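Local coordinates for protein MgGH51 (Meripilus giganteus, PDB 6ZPY) that probably hydrolyses terminal alpha-L-arabinofuranosyl groups from arabinose-containing plant polysaccharides, acting as a family 51 alpha-L-arabinofuranosidase, at residues G19-D24 against S478-L483; R226-N231 against I286-A291; N350-A355 against I380-A385. All blocks are in the same frame, centred on the assembly; numbering follows the deposited sequence.

Contact 1: residues G19-D24 against S478-L483; sequences GLMFED and SYAPLL. With AHR (alpha-L-arabinofuranose), chain F.
M21 and L482 both set CG anti to the backbone N, with chi1 of -177° and -178°. M21 then bends at chi2 (-85°), and its sulfur SD comes to 3.7 Å from A480 CB. Both methyls of L482 pack on L20: L482 CD1 meets L20 CD2 at 3.9 Å, while L482 CD2 lies near L20 CB. Its own CB sits only 3.2 Å from M21 O, a tight approach of carbon to carbonyl. Further along, L483 CD1 reaches the edge of the F22 ring in its plane, 3.9 Å from CE2. S478 packs its CB against G19 O at 3.3 Å and gives its hydroxyl group to G428 O on the neighbouring strand 424-432.

No direct hydrogen bond joins the two segments. Three waters do the work. One receives the N-H of Y479 and donates to G19 O at 2.7 Å. A second links M21 N to Y479 O. A third links L482 N to M21 O. These backbone polar groups are therefore satisfied through water.

The sugar end lies beyond M21. E23 OE2 accepts a hydrogen bond from O3 of the arabinofuranose at 2.6 Å, and its OE1 is held by N232 and W261. P481, which follows a cis peptide bond, brings its CG near the sugar O5. Strands 20-21 and 474-479 are the first and last of the eight parallel strands, and this water-bridged seam closes the (beta/alpha)8 barrel beside its sugar pocket.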
loop_
_atom_site.group_PDB
_atom_site.type_symbol
_atom_site.label_atom_id
_atom_site.label_comp_id
_atom_site.label_asym_id
_atom_site.label_seq_id
_atom_site.Cartn_x
_atom_site.Cartn_y
_atom_site.Cartn_z
ATOM N N GLY A 19 -7.518 -9.356 2.422
ATOM C CA GLY A 19 -6.866 -8.475 1.442
ATOM C C GLY A 19 -6.099 -7.365 2.098
ATOM O O GLY A 19 -5.775 -7.480 3.289
ATOM N N LEU A 20 -5.787 -6.369 1.272
ATOM C CA LEU A 20 -4.838 -5.319 1.686
ATOM C C LEU A 20 -5.479 -3.962 1.744
ATOM O O LEU A 20 -6.403 -3.676 0.938
ATOM C CB LEU A 20 -3.661 -5.263 0.714
ATOM C CG LEU A 20 -2.991 -6.581 0.397
ATOM C CD1 LEU A 20 -1.859 -6.379 -0.583
ATOM C CD2 LEU A 20 -2.488 -7.226 1.639
ATOM N N MET A 21 -4.977 -3.147 2.662
ATOM C CA MET A 21 -5.367 -1.730 2.748
ATOM C C MET A 21 -4.184 -0.846 2.417
ATOM O O MET A 21 -3.159 -0.942 3.101
ATOM C CB MET A 21 -5.879 -1.421 4.158
ATOM C CG MET A 21 -6.361 0.006 4.313
ATOM S SD MET A 21 -5.114 1.164 4.683
ATOM C CE MET A 21 -5.997 2.705 4.751
ATOM N N PHE A 22 -4.339 -0.016 1.416
ATOM C CA PHE A 22 -3.265 0.855 0.939
ATOM C C PHE A 22 -3.688 2.309 0.953
ATOM O O PHE A 22 -4.716 2.706 0.417
ATOM C CB PHE A 22 -2.823 0.473 -0.462
ATOM C CG PHE A 22 -1.589 1.211 -0.855
ATOM C CD1 PHE A 22 -1.671 2.412 -1.509
ATOM C CD2 PHE A 22 -0.344 0.736 -0.484
ATOM C CE1 PHE A 22 -0.542 3.128 -1.866
ATOM C CE2 PHE A 22 0.788 1.461 -0.836
ATOM C CZ PHE A 22 0.696 2.638 -1.522
ATOM N N GLU A 23 -2.776 3.119 1.446
ATOM C CA GLU A 23 -2.698 4.551 1.156
ATOM C C GLU A 23 -1.205 4.863 1.156
ATOM O O GLU A 23 -0.436 4.084 1.742
ATOM C CB GLU A 23 -3.406 5.414 2.179
ATOM C CG GLU A 23 -2.720 5.452 3.502
ATOM C CD GLU A 23 -3.471 6.177 4.599
ATOM O OE1 GLU A 23 -3.761 7.359 4.425
ATOM O OE2 GLU A 23 -3.747 5.566 5.589
ATOM N N ASP A 24 -0.856 6.025 0.670
ATOM C CA ASP A 24 0.562 6.479 0.756
ATOM C C ASP A 24 0.765 7.084 2.144
ATOM O O ASP A 24 0.307 8.213 2.423
ATOM C CB ASP A 24 0.877 7.496 -0.315
ATOM C CG ASP A 24 2.372 7.533 -0.634
ATOM O OD1 ASP A 24 3.156 7.217 0.304
ATOM O OD2 ASP A 24 2.713 7.766 -1.825
ATOM N N SER A 478 -8.803 -6.223 6.192
ATOM C CA SER A 478 -7.416 -5.827 5.879
ATOM C C SER A 478 -6.770 -5.147 7.080
ATOM O O SER A 478 -7.346 -4.207 7.678
ATOM C CB SER A 478 -7.385 -4.952 4.663
ATOM O OG SER A 478 -8.396 -3.964 4.666
ATOM N N TYR A 479 -5.550 -5.590 7.396
ATOM C CA TYR A 479 -4.717 -4.908 8.410
ATOM C C TYR A 479 -4.357 -3.516 7.883
ATOM O O TYR A 479 -4.223 -3.319 6.664
ATOM C CB TYR A 479 -3.439 -5.718 8.561
ATOM C CG TYR A 479 -2.490 -5.290 9.649
ATOM C CD1 TYR A 479 -1.562 -4.272 9.441
ATOM C CD2 TYR A 479 -2.418 -5.951 10.844
ATOM C CE1 TYR A 479 -0.678 -3.904 10.431
ATOM C CE2 TYR A 479 -1.489 -5.636 11.819
ATOM C CZ TYR A 479 -0.601 -4.601 11.602
ATOM O OH TYR A 479 0.302 -4.224 12.568
ATOM N N ALA A 480 -4.092 -2.602 8.785
ATOM C CA ALA A 480 -3.545 -1.309 8.354
ATOM C C ALA A 480 -2.635 -0.731 9.408
ATOM O O ALA A 480 -2.883 -0.894 10.593
ATOM C CB ALA A 480 -4.648 -0.331 8.075
ATOM N N PRO A 481 -1.616 0.076 8.993
ATOM C CA PRO A 481 -1.195 0.236 7.606
ATOM C C PRO A 481 -0.404 -0.956 7.085
ATOM O O PRO A 481 0.148 -1.765 7.859
ATOM C CB PRO A 481 -0.268 1.471 7.618
ATOM C CG PRO A 481 -0.552 2.136 8.953
ATOM C CD PRO A 481 -0.924 1.009 9.893
ATOM N N LEU A 482 -0.355 -1.021 5.765
ATOM C CA LEU A 482 0.298 -2.149 5.093
ATOM C C LEU A 482 1.822 -2.002 5.088
ATOM O O LEU A 482 2.492 -2.995 5.253
ATOM C CB LEU A 482 -0.219 -2.152 3.656
ATOM C CG LEU A 482 0.274 -3.247 2.761
ATOM C CD1 LEU A 482 -0.075 -4.616 3.288
ATOM C CD2 LEU A 482 -0.313 -3.037 1.379
ATOM N N LEU A 483 2.307 -0.818 4.792
ATOM C CA LEU A 483 3.734 -0.630 4.421
ATOM C C LEU A 483 4.369 0.480 5.232
ATOM O O LEU A 483 3.726 1.481 5.578
ATOM C CB LEU A 483 3.814 -0.284 2.942
ATOM C CG LEU A 483 3.622 -1.437 1.958
ATOM C CD1 LEU A 483 3.572 -0.973 0.534
ATOM C CD2 LEU A 483 4.715 -2.470 2.112
HETATM O O5 AHR F . -4.013 3.384 8.862
HETATM C C5 AHR F . -3.768 4.773 9.289
HETATM C C4 AHR F . -4.996 5.702 9.441
HETATM O O4 AHR F . -5.970 5.136 10.367
HETATM C C3 AHR F . -5.827 5.817 8.196
HETATM O O3 AHR F . -5.384 6.701 7.191
HETATM C C2 AHR F . -7.245 6.236 8.746
HETATM O O2 AHR F . -8.235 5.926 7.751
HETATM C C1 AHR F . -7.330 5.588 10.142
HETATM O O1 AHR F . -7.510 6.759 10.992
HETATM O O HOH W 1 -4.225 -7.412 5.521
HETATM O O HOH W 2 -3.338 -4.718 4.584
HETATM O O HOH W 3 -1.823 1.189 4.438
#

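Contact 2: residues R226-N231 against I286-A291; sequences RFPGGN and IMAVWA. With AHR (alpha-L-arabinofuranose), chain F.
F227 pairs with I286 and A288 as in a regular parallel sheet: its N donates to I286 O at 3.1 Å, and its O accepts from A288 N at 2.8 Å, with an angle of 170° at the hydrogen. M287 lies between the two bonded residues. Its side chain and that of F227 leave the sheet on the same face. The F227 ring has chi1 of 80°, which places CG between the backbone N and the carbonyl carbon, and its CZ comes to 3.7 Å from M287 CG. The sulfur SD lies 5.0 Å from the ring centroid in an oblique Met-aromatic contact. Y274 and F278 of helix 271-281 meet the same ring, and helix 306-320 packs on M287. A serine in place of this phenylalanine removes the ring and would probably leave a gap between M287 and the helix residues Y274 and F278.

R226 and I286 take the other face. R226 runs out extended, with salt bridges to E347 and E429, and G229 C lies above one face of its guanidinium group, offset toward the rim. A288 CB packs against G229 O at 3.5 Å. Cis peptide bonds precede P228 and G230, and the chain then turns to the sugar, where N231 N donates to O3 of the arabinofuranose at 2.9 Å in a nearly straight bond (173°).

Apolar packing ties the F227 and M287 face to the helices outside the barrel. On the other face I286 is apolar, but the two salt bridges of R226 probably offset its buried charge and hold its guanidinium group in place near the sugar.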
loop_
_atom_site.group_PDB
_atom_site.type_symbol
_atom_site.label_atom_id
_atom_site.label_comp_id
_atom_site.label_asym_id
_atom_site.label_seq_id
_atom_site.Cartn_x
_atom_site.Cartn_y
_atom_site.Cartn_z
ATOM N N ARG A 226 -7.774 -2.284 -1.047
ATOM C CA ARG A 226 -8.541 -1.064 -0.740
ATOM C C ARG A 226 -7.617 0.115 -0.972
ATOM O O ARG A 226 -6.497 0.122 -0.440
ATOM C CB ARG A 226 -8.963 -1.127 0.730
ATOM C CG ARG A 226 -9.885 0.004 1.178
ATOM C CD ARG A 226 -9.835 0.176 2.713
ATOM N NE ARG A 226 -10.603 1.343 3.076
ATOM C CZ ARG A 226 -10.340 2.105 4.107
ATOM N NH1 ARG A 226 -9.442 1.736 5.007
ATOM N NH2 ARG A 226 -11.037 3.214 4.281
ATOM N N PHE A 227 -8.051 1.130 -1.676
ATOM C CA PHE A 227 -7.174 2.254 -2.023
ATOM C C PHE A 227 -8.055 3.376 -2.532
ATOM O O PHE A 227 -9.213 3.142 -2.922
ATOM C CB PHE A 227 -6.182 1.828 -3.111
ATOM C CG PHE A 227 -6.767 1.841 -4.482
ATOM C CD1 PHE A 227 -7.716 0.890 -4.834
ATOM C CD2 PHE A 227 -6.405 2.794 -5.408
ATOM C CE1 PHE A 227 -8.331 0.977 -6.062
ATOM C CE2 PHE A 227 -7.000 2.850 -6.650
ATOM C CZ PHE A 227 -7.969 1.938 -6.974
ATOM N N PRO A 228 -7.588 4.630 -2.624
ATOM C CA PRO A 228 -6.262 5.075 -2.232
ATOM C C PRO A 228 -6.176 5.599 -0.834
ATOM O O PRO A 228 -5.160 6.139 -0.424
ATOM C CB PRO A 228 -6.023 6.166 -3.250
ATOM C CG PRO A 228 -7.375 6.840 -3.361
ATOM C CD PRO A 228 -8.307 5.656 -3.375
ATOM N N GLY A 229 -7.198 5.379 -0.017
ATOM C CA GLY A 229 -7.154 5.700 1.414
ATOM C C GLY A 229 -8.510 5.477 2.063
ATOM O O GLY A 229 -9.453 5.222 1.330
ATOM N N GLY A 230 -8.574 5.517 3.389
ATOM C CA GLY A 230 -7.522 6.083 4.212
ATOM C C GLY A 230 -7.483 7.591 4.194
ATOM O O GLY A 230 -8.034 8.232 3.301
ATOM N N ASN A 231 -6.778 8.161 5.158
ATOM C CA ASN A 231 -6.694 9.630 5.267
ATOM C C ASN A 231 -6.170 10.265 3.993
ATOM O O ASN A 231 -6.554 11.361 3.687
ATOM C CB ASN A 231 -5.835 10.010 6.444
ATOM C CG ASN A 231 -6.566 9.930 7.752
ATOM O OD1 ASN A 231 -7.668 9.397 7.833
ATOM N ND2 ASN A 231 -5.915 10.380 8.803
ATOM N N ILE A 286 -11.120 -2.469 -3.942
ATOM C CA ILE A 286 -12.174 -1.796 -3.162
ATOM C C ILE A 286 -11.801 -0.332 -3.227
ATOM O O ILE A 286 -10.834 0.089 -2.547
ATOM C CB ILE A 286 -12.311 -2.316 -1.733
ATOM C CG1 ILE A 286 -12.670 -3.812 -1.741
ATOM C CG2 ILE A 286 -13.333 -1.492 -0.970
ATOM C CD1 ILE A 286 -12.827 -4.410 -0.366
ATOM N N MET A 287 -12.404 0.375 -4.158
ATOM C CA MET A 287 -11.931 1.721 -4.508
ATOM C C MET A 287 -12.682 2.765 -3.737
ATOM O O MET A 287 -13.936 2.764 -3.800
ATOM C CB MET A 287 -12.024 1.980 -5.995
ATOM C CG MET A 287 -11.408 3.298 -6.393
ATOM S SD MET A 287 -11.399 3.545 -8.184
ATOM C CE MET A 287 -13.148 3.788 -8.496
ATOM N N ALA A 288 -11.997 3.668 -3.063
ATOM C CA ALA A 288 -12.685 4.781 -2.382
ATOM C C ALA A 288 -12.843 5.941 -3.346
ATOM O O ALA A 288 -12.003 6.186 -4.250
ATOM C CB ALA A 288 -11.908 5.226 -1.197
ATOM N N VAL A 289 -13.939 6.665 -3.144
ATOM C CA VAL A 289 -14.156 7.986 -3.754
ATOM C C VAL A 289 -14.269 9.017 -2.647
ATOM O O VAL A 289 -14.810 8.759 -1.560
ATOM C CB VAL A 289 -15.393 7.983 -4.672
ATOM C CG1 VAL A 289 -15.187 7.078 -5.861
ATOM C CG2 VAL A 289 -16.689 7.626 -3.947
ATOM N N TRP A 290 -13.735 10.176 -2.973
ATOM C CA TRP A 290 -13.836 11.334 -2.088
ATOM C C TRP A 290 -15.292 11.742 -1.962
ATOM O O TRP A 290 -16.005 11.722 -2.978
ATOM C CB TRP A 290 -12.964 12.442 -2.656
ATOM C CG TRP A 290 -12.792 13.545 -1.665
ATOM C CD1 TRP A 290 -11.887 13.560 -0.650
ATOM C CD2 TRP A 290 -13.482 14.802 -1.606
ATOM N NE1 TRP A 290 -11.969 14.736 0.035
ATOM C CE2 TRP A 290 -12.954 15.503 -0.514
ATOM C CE3 TRP A 290 -14.471 15.414 -2.384
ATOM C CZ2 TRP A 290 -13.358 16.795 -0.201
ATOM C CZ3 TRP A 290 -14.859 16.695 -2.073
ATOM C CH2 TRP A 290 -14.315 17.374 -0.985
ATOM N N ALA A 291 -15.703 12.090 -0.770
ATOM C CA ALA A 291 -17.137 12.187 -0.458
ATOM C C ALA A 291 -17.540 13.538 0.119
ATOM O O ALA A 291 -18.565 13.613 0.783
ATOM C CB ALA A 291 -17.546 11.042 0.434
HETATM O O5 AHR F . -4.013 3.384 8.862
HETATM C C5 AHR F . -3.768 4.773 9.289
HETATM C C4 AHR F . -4.996 5.702 9.441
HETATM O O4 AHR F . -5.970 5.136 10.367
HETATM C C3 AHR F . -5.827 5.817 8.196
HETATM O O3 AHR F . -5.384 6.701 7.191
HETATM C C2 AHR F . -7.245 6.236 8.746
HETATM O O2 AHR F . -8.235 5.926 7.751
HETATM C C1 AHR F . -7.330 5.588 10.142
HETATM O O1 AHR F . -7.510 6.759 10.992
#

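Contact 3: residues N350-A355 against I380-A385. With AHR (alpha-L-arabinofuranose), chain F.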
loop_
_atom_site.group_PDB
_atom_site.type_symbol
_atom_site.label_atom_id
_atom_site.label_comp_id
_atom_site.label_asym_id
_atom_site.label_seq_id
_atom_site.Cartn_x
_atom_site.Cartn_y
_atom_site.Cartn_z
ATOM N N ASN A 350 -13.819 8.247 3.624
ATOM C CA ASN A 350 -13.028 7.523 4.614
ATOM C C ASN A 350 -13.370 8.036 6.002
ATOM O O ASN A 350 -13.348 9.261 6.224
ATOM C CB ASN A 350 -11.531 7.814 4.370
ATOM C CG ASN A 350 -10.657 7.081 5.360
ATOM O OD1 ASN A 350 -10.661 5.838 5.402
ATOM N ND2 ASN A 350 -9.936 7.829 6.186
ATOM N N GLU A 351 -13.668 7.130 6.915
ATOM C CA GLU A 351 -13.854 7.487 8.342
ATOM C C GLU A 351 -14.762 8.705 8.425
ATOM O O GLU A 351 -14.470 9.634 9.143
ATOM C CB GLU A 351 -12.504 7.684 9.029
ATOM C CG GLU A 351 -11.740 6.371 9.100
ATOM C CD GLU A 351 -10.640 6.361 10.131
ATOM O OE1 GLU A 351 -10.207 7.471 10.493
ATOM O OE2 GLU A 351 -10.306 5.259 10.584
ATOM N N ASP A 352 -15.952 8.592 7.845
ATOM C CA ASP A 352 -16.918 9.702 7.911
ATOM C C ASP A 352 -17.628 9.714 9.256
ATOM O O ASP A 352 -18.394 10.664 9.483
ATOM C CB ASP A 352 -17.841 9.695 6.711
ATOM C CG ASP A 352 -17.092 10.110 5.470
ATOM O OD1 ASP A 352 -16.967 11.338 5.241
ATOM O OD2 ASP A 352 -16.638 9.194 4.773
ATOM N N PHE A 353 -17.331 8.806 10.181
ATOM C CA PHE A 353 -17.797 8.994 11.569
ATOM C C PHE A 353 -17.295 10.342 12.098
ATOM O O PHE A 353 -17.949 10.958 12.941
ATOM C CB PHE A 353 -17.447 7.798 12.436
ATOM C CG PHE A 353 -16.008 7.324 12.364
ATOM C CD1 PHE A 353 -15.007 7.953 13.089
ATOM C CD2 PHE A 353 -15.686 6.242 11.586
ATOM C CE1 PHE A 353 -13.725 7.456 13.083
ATOM C CE2 PHE A 353 -14.380 5.797 11.525
ATOM C CZ PHE A 353 -13.419 6.380 12.298
ATOM N N PHE A 354 -16.129 10.821 11.640
ATOM C CA PHE A 354 -15.609 12.125 12.092
ATOM C C PHE A 354 -16.424 13.288 11.535
ATOM O O PHE A 354 -16.287 14.397 12.020
ATOM C CB PHE A 354 -14.158 12.269 11.666
ATOM C CG PHE A 354 -13.161 11.526 12.533
ATOM C CD1 PHE A 354 -13.115 11.698 13.900
ATOM C CD2 PHE A 354 -12.327 10.581 11.965
ATOM C CE1 PHE A 354 -12.188 11.025 14.680
ATOM C CE2 PHE A 354 -11.376 9.933 12.732
ATOM C CZ PHE A 354 -11.294 10.169 14.091
ATOM N N ALA A 355 -17.294 13.006 10.561
ATOM C CA ALA A 355 -18.129 14.002 9.873
ATOM C C ALA A 355 -19.548 13.441 9.747
ATOM O O ALA A 355 -20.137 13.561 8.705
ATOM C CB ALA A 355 -17.514 14.427 8.579
ATOM N N ILE A 380 -20.034 1.126 0.037
ATOM C CA ILE A 380 -19.640 0.882 1.447
ATOM C C ILE A 380 -19.661 2.223 2.162
ATOM O O ILE A 380 -18.958 3.172 1.753
ATOM C CB ILE A 380 -18.264 0.229 1.539
ATOM C CG1 ILE A 380 -18.166 -1.023 0.675
ATOM C CG2 ILE A 380 -17.851 -0.024 2.980
ATOM C CD1 ILE A 380 -16.758 -1.445 0.411
ATOM N N ALA A 381 -20.423 2.265 3.227
ATOM C CA ALA A 381 -20.513 3.417 4.127
ATOM C C ALA A 381 -19.389 3.378 5.152
ATOM O O ALA A 381 -18.956 2.297 5.578
ATOM C CB ALA A 381 -21.875 3.413 4.826
ATOM N N THR A 382 -18.990 4.565 5.588
ATOM C CA THR A 382 -17.843 4.698 6.481
ATOM C C THR A 382 -18.119 5.256 7.853
ATOM O O THR A 382 -17.200 5.338 8.677
ATOM C CB THR A 382 -16.772 5.565 5.819
ATOM O OG1 THR A 382 -17.285 6.885 5.796
ATOM C CG2 THR A 382 -16.439 5.073 4.433
ATOM N N THR A 383 -19.342 5.664 8.130
ATOM C CA THR A 383 -19.792 6.033 9.491
ATOM C C THR A 383 -19.828 4.773 10.349
ATOM O O THR A 383 -19.770 3.645 9.824
ATOM C CB THR A 383 -21.115 6.782 9.418
ATOM O OG1 THR A 383 -21.916 6.180 8.417
ATOM C CG2 THR A 383 -20.937 8.236 9.113
ATOM N N ASN A 384 -19.981 4.954 11.647
ATOM C CA ASN A 384 -20.255 3.822 12.556
ATOM C C ASN A 384 -21.545 3.137 12.113
ATOM O O ASN A 384 -22.492 3.845 11.682
ATOM C CB ASN A 384 -20.349 4.292 13.987
ATOM C CG ASN A 384 -19.071 4.914 14.470
ATOM O OD1 ASN A 384 -17.971 4.429 14.122
ATOM N ND2 ASN A 384 -19.233 5.960 15.252
ATOM N N ALA A 385 -21.563 1.819 12.162
ATOM C CA ALA A 385 -22.695 1.057 11.624
ATOM C C ALA A 385 -23.983 1.552 12.306
ATOM O O ALA A 385 -24.041 1.541 13.506
ATOM C CB ALA A 385 -22.443 -0.393 11.846
HETATM O O5 AHR F . -4.013 3.384 8.862
HETATM C C5 AHR F . -3.768 4.773 9.289
HETATM C C4 AHR F . -4.996 5.702 9.441
HETATM O O4 AHR F . -5.970 5.136 10.367
HETATM C C3 AHR F . -5.827 5.817 8.196
HETATM O O3 AHR F . -5.384 6.701 7.191
HETATM C C2 AHR F . -7.245 6.236 8.746
HETATM O O2 AHR F . -8.235 5.926 7.751
HETATM C C1 AHR F . -7.330 5.588 10.142
HETATM O O1 AHR F . -7.510 6.759 10.992
#
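This contact packs a loop on the end of a strand and is pinned by one buried hydrogen bond, between D352 and T382. Segment 350-355 follows strand 345-348, and segment 380-385 continues from strand 378-381, its neighbour in the barrel sheet. T382 OG1 donates to D352 OD2 at 2.6 Å, and the acceptor uses its anti lone pair, away from D352 OD1. A chi1 of 70° holds this hydroxyl group between the backbone N and the carbonyl carbon of T382, turned to the loop. The other oxygen, D352 OD1, forms a salt bridge with R362 of helix 359-373. The buried carboxylate is thus gripped at both oxygens and has little freedom to rotate. The T383 methyl CG2 packs against the backbone carbonyl, 3.5 Å from D352 O.

Strands 345-348 and 378-381 are the fourth and fifth of the (beta/alpha)8 barrel. An Asn-Glu pair just after the fourth strand is the pattern of the GH-A glycosidase clan, in which the glutamate serves as acid/base, and N350-E351 is consistent with it. N350 ND2 donates to O2 of the arabinofuranose at 3.0 Å and also to E234. E351 OE1 accepts from the anomeric hydroxyl O1 at 2.8 Å, while E351 OE2 is bonded to H400. Both side chains leave the backbone on the side away from segment 380-385.

Residues 352-354 make a short 3-10 turn that carries F353 toward the other segment. T382 O lies at the edge of the F353 ring, near its plane, 3.4 Å from CD2. E351 O stands over the ring centre on one face. N384, which is exposed, crosses F353 at about a right angle: its OD1 is 3.8 Å from F353 CB, and its amide plane is turned only 11° from the ring.

The three contacts follow the barrel sheet round from its closing seam. Contact 1 joins contact 2 directly: L20 O and R226 N, and F22 N and R226 O, are each 2.8 Å apart, probable hydrogen bonds between neighbouring strands. Contact 2 meets contact 3 through R226 NH2 and N350 OD1, 2.9 Å apart and probably hydrogen-bonded. I286 also packs on I380. Contacts 1 and 3 do not touch; their centres are about 18 Å apart and their nearest atoms about 6 Å. The arabinofuranose bridges all three. Contacts 1 and 2 share its O3, while contact 3 takes O2 and O1. E429 and Y402 complete its hydrogen bonding.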